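Local coordinates for protein anthranilate synthase component I (Streptococcus pneumoniae serotype 4, PDB 5KCK) that forms the first component of an anthranilate synthase, at residues Val97-Ile102 / Arg378-Glu383. Residues are numbered along the deposited sequence; the frame is centred on the assembly and turned at random.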
ATOM      1  N   VAL A  97      13.952   9.710  24.050  1.00 23.92           N
ATOM      2  CA  VAL A  97      14.026  10.145  25.436  1.00 21.62           C
ATOM      3  C   VAL A  97      13.909   8.889  26.290  1.00 25.74           C
ATOM      4  O   VAL A  97      12.911   8.159  26.204  1.00 25.17           O
ATOM      5  CB  VAL A  97      12.917  11.160  25.763  1.00 24.06           C
ATOM      6  CG1 VAL A  97      12.910  11.507  27.225  1.00 25.39           C
ATOM      7  CG2 VAL A  97      13.114  12.414  24.936  1.00 32.27           C
ATOM      8  N   GLY A  98      14.943   8.608  27.074  1.00 21.71           N
ATOM      9  CA  GLY A  98      14.935   7.408  27.883  1.00 20.50           C
ATOM     10  C   GLY A  98      13.929   7.490  29.017  1.00 21.02           C
ATOM     11  O   GLY A  98      13.545   8.565  29.471  1.00 20.64           O
ATOM     12  N   TYR A  99      13.493   6.315  29.470  1.00 23.06           N
ATOM     13  CA  TYR A  99      12.574   6.232  30.599  1.00 26.05           C
ATOM     14  C   TYR A  99      13.072   7.053  31.777  1.00 25.14           C
ATOM     15  O   TYR A  99      12.293   7.753  32.436  1.00 31.36           O
ATOM     16  CB  TYR A  99      12.405   4.766  30.989  1.00 25.09           C
ATOM     17  CG  TYR A  99      11.659   4.495  32.277  1.00 24.89           C
ATOM     18  CD1 TYR A  99      12.337   4.422  33.498  1.00 35.37           C
ATOM     19  CD2 TYR A  99      10.295   4.254  32.269  1.00 22.92           C
ATOM     20  CE1 TYR A  99      11.662   4.148  34.685  1.00 30.78           C
ATOM     21  CE2 TYR A  99       9.614   3.968  33.441  1.00 30.10           C
ATOM     22  CZ  TYR A  99      10.299   3.921  34.645  1.00 28.35           C
ATOM     23  OH  TYR A  99       9.616   3.648  35.801  1.00 25.81           O
ATOM     24  N   ASP A 100      14.381   7.013  32.025  1.00 24.03           N
ATOM     25  CA  ASP A 100      14.959   7.611  33.219  1.00 25.33           C
ATOM     26  C   ASP A 100      15.020   9.130  33.169  1.00 23.41           C
ATOM     27  O   ASP A 100      15.329   9.752  34.192  1.00 36.74           O
ATOM     28  CB  ASP A 100      16.339   7.010  33.442  1.00 28.29           C
ATOM     29  CG  ASP A 100      16.283   5.495  33.535  1.00 32.32           C
ATOM     30  OD1 ASP A 100      16.024   4.991  34.642  1.00 29.82           O
ATOM     31  OD2 ASP A 100      16.448   4.816  32.495  1.00 27.88           O
HETATM   32  N   MSE A 101      14.714   9.742  32.034  1.00 24.33           N
HETATM   33  CA  MSE A 101      14.627  11.190  31.976  1.00 29.08           C
HETATM   34  C   MSE A 101      13.616  11.742  32.988  1.00 25.59           C
HETATM   35  O   MSE A 101      13.812  12.824  33.534  1.00 27.44           O
HETATM   36  CB  MSE A 101      14.268  11.633  30.562  1.00 39.81           C
HETATM   37  CG  MSE A 101      15.444  11.533  29.607  1.00 57.35           C
HETATM   38 SE   MSE A 101      16.813  12.894  29.958  1.00 67.99          SE
HETATM   39  CE  MSE A 101      15.677  14.471  29.730  1.00 47.16           C
ATOM     40  N   ILE A 102      12.547  10.986  33.253  1.00 27.56           N
ATOM     41  CA  ILE A 102      11.528  11.457  34.187  1.00 29.52           C
ATOM     42  C   ILE A 102      12.102  11.656  35.589  1.00 25.58           C
ATOM     43  O   ILE A 102      11.528  12.402  36.390  1.00 32.40           O
ATOM     44  CB  ILE A 102      10.315  10.491  34.203  1.00 29.18           C
ATOM     45  CG1 ILE A 102       9.101  11.153  34.870  1.00 33.69           C
ATOM     46  CG2 ILE A 102      10.652   9.204  34.944  1.00 25.93           C
ATOM     47  CD1 ILE A 102       8.668  12.452  34.213  1.00 37.19           C
ATOM     48  N   ARG A 378       8.470   1.803  43.137  1.00 35.00           N
ATOM     49  CA  ARG A 378       8.492   0.364  43.386  1.00 36.04           C
ATOM     50  C   ARG A 378       9.240  -0.385  42.287  1.00 38.12           C
ATOM     51  O   ARG A 378       9.958  -1.353  42.571  1.00 35.73           O
ATOM     52  CB  ARG A 378       7.072  -0.166  43.522  1.00 36.59           C
ATOM     53  CG  ARG A 378       6.305   0.439  44.702  1.00 48.13           C
ATOM     54  CD  ARG A 378       7.039   0.275  46.037  1.00 40.55           C
ATOM     55  NE  ARG A 378       6.155   0.578  47.158  1.00 42.48           N
ATOM     56  CZ  ARG A 378       6.555   0.786  48.407  1.00 46.65           C
ATOM     57  NH1 ARG A 378       7.842   0.729  48.714  1.00 49.00           N
ATOM     58  NH2 ARG A 378       5.663   1.054  49.351  1.00 46.48           N
ATOM     59  N   ILE A 379       9.091   0.050  41.032  1.00 32.69           N
ATOM     60  CA  ILE A 379       9.798  -0.594  39.926  1.00 41.09           C
ATOM     61  C   ILE A 379      11.302  -0.575  40.165  1.00 43.34           C
ATOM     62  O   ILE A 379      11.996  -1.567  39.913  1.00 43.30           O
ATOM     63  CB  ILE A 379       9.431   0.072  38.587  1.00 37.17           C
ATOM     64  CG1 ILE A 379       8.020  -0.338  38.167  1.00 29.18           C
ATOM     65  CG2 ILE A 379      10.465  -0.278  37.490  1.00 28.37           C
ATOM     66  CD1 ILE A 379       7.438   0.531  37.066  1.00 27.49           C
ATOM     67  N   TYR A 380      11.829   0.534  40.673  1.00 32.27           N
ATOM     68  CA  TYR A 380      13.264   0.617  40.892  1.00 38.60           C
ATOM     69  C   TYR A 380      13.700   0.098  42.256  1.00 42.59           C
ATOM     70  O   TYR A 380      14.900   0.111  42.556  1.00 41.19           O
ATOM     71  CB  TYR A 380      13.741   2.048  40.662  1.00 32.21           C
ATOM     72  CG  TYR A 380      14.106   2.266  39.211  1.00 42.60           C
ATOM     73  CD1 TYR A 380      14.156   1.189  38.327  1.00 36.05           C
ATOM     74  CD2 TYR A 380      14.419   3.527  38.724  1.00 36.01           C
ATOM     75  CE1 TYR A 380      14.500   1.363  37.002  1.00 33.48           C
ATOM     76  CE2 TYR A 380      14.761   3.713  37.396  1.00 30.07           C
ATOM     77  CZ  TYR A 380      14.796   2.629  36.540  1.00 30.68           C
ATOM     78  OH  TYR A 380      15.147   2.804  35.220  1.00 25.87           O
ATOM     79  N   GLU A 381      12.767  -0.376  43.076  1.00 36.46           N
ATOM     80  CA  GLU A 381      13.131  -1.202  44.215  1.00 39.14           C
ATOM     81  C   GLU A 381      13.199  -2.674  43.844  1.00 38.99           C
ATOM     82  O   GLU A 381      13.862  -3.445  44.540  1.00 47.19           O
ATOM     83  CB  GLU A 381      12.138  -0.988  45.369  1.00 40.41           C
ATOM     84  CG  GLU A 381      12.191   0.431  45.949  1.00 40.79           C
ATOM     85  CD  GLU A 381      11.047   0.755  46.913  1.00 58.02           C
ATOM     86  OE1 GLU A 381      10.153  -0.093  47.131  1.00 54.89           O
ATOM     87  OE2 GLU A 381      11.047   1.881  47.454  1.00 61.10           O
ATOM     88  N   LEU A 382      12.566  -3.064  42.741  1.00 41.92           N
ATOM     89  CA  LEU A 382      12.495  -4.447  42.290  1.00 40.17           C
ATOM     90  C   LEU A 382      13.382  -4.737  41.088  1.00 37.77           C
ATOM     91  O   LEU A 382      14.135  -5.709  41.098  1.00 36.94           O
ATOM     92  CB  LEU A 382      11.041  -4.797  41.959  1.00 37.09           C
ATOM     93  CG  LEU A 382      10.103  -4.601  43.141  1.00 40.66           C
ATOM     94  CD1 LEU A 382       8.665  -4.793  42.704  1.00 46.98           C
ATOM     95  CD2 LEU A 382      10.473  -5.573  44.250  1.00 42.55           C
ATOM     96  N   GLU A 383      13.306  -3.935  40.035  1.00 35.01           N
ATOM     97  CA  GLU A 383      14.163  -4.171  38.881  1.00 37.45           C
ATOM     98  C   GLU A 383      15.611  -3.854  39.232  1.00 40.26           C
ATOM     99  O   GLU A 383      15.894  -2.942  40.015  1.00 36.92           O
ATOM    100  CB  GLU A 383      13.700  -3.339  37.687  1.00 30.78           C
ATOM    101  CG  GLU A 383      12.361  -3.801  37.122  1.00 32.78           C
ATOM    102  CD  GLU A 383      11.966  -3.064  35.857  1.00 36.14           C
ATOM    103  OE1 GLU A 383      12.731  -2.170  35.428  1.00 33.19           O
ATOM    104  OE2 GLU A 383      10.890  -3.382  35.288  1.00 31.22           O
TER
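Tyr-99 holds its CG opposite the backbone N (chi1 171°), which sends the ring out from the 3-10 segment that begins at this residue to pass Tyr-380 from the end of helix 372-382, while Asp-100 turns CG beside its own N (chi1 -56°) and brings its carboxylate to the phenol of Tyr-380. There Tyr-380 OH donates to Asp-100 OD1, 2.4 Å away, a distance so short that its exact value is doubtful. OD1 lies at the edge of the Tyr-380 ring, in its plane, and carboxylate and ring are nearly coplanar. Beside this bond the two tyrosines run past each other in opposite directions as an offset edge-to-face pair: the edge of Tyr-99 is turned to the face of Tyr-380, the planes meet at 74°, and CE1 of Tyr-99 lies 3.9 Å from CZ of Tyr-380. Farther out, CD1 of Ile-379 packs 4.0 Å from Tyr-99 OH, an apolar van der Waals contact. Tyrosine suits position 380 by offering an aromatic face and a polar end; the ring of Tyr-99 serves both Tyr-380 and, by cation-pi contact, Arg-387. The contact ties the N-terminal region to the later enzyme-family region that holds helix 372-382. Aspartate supplies two oxygens for two donors, OD2 accepting from Gly-388 N, and Tyr-380 OH also bonds Arg-387 N; such partners for buried polar atoms would be consistent with a charged carboxylate.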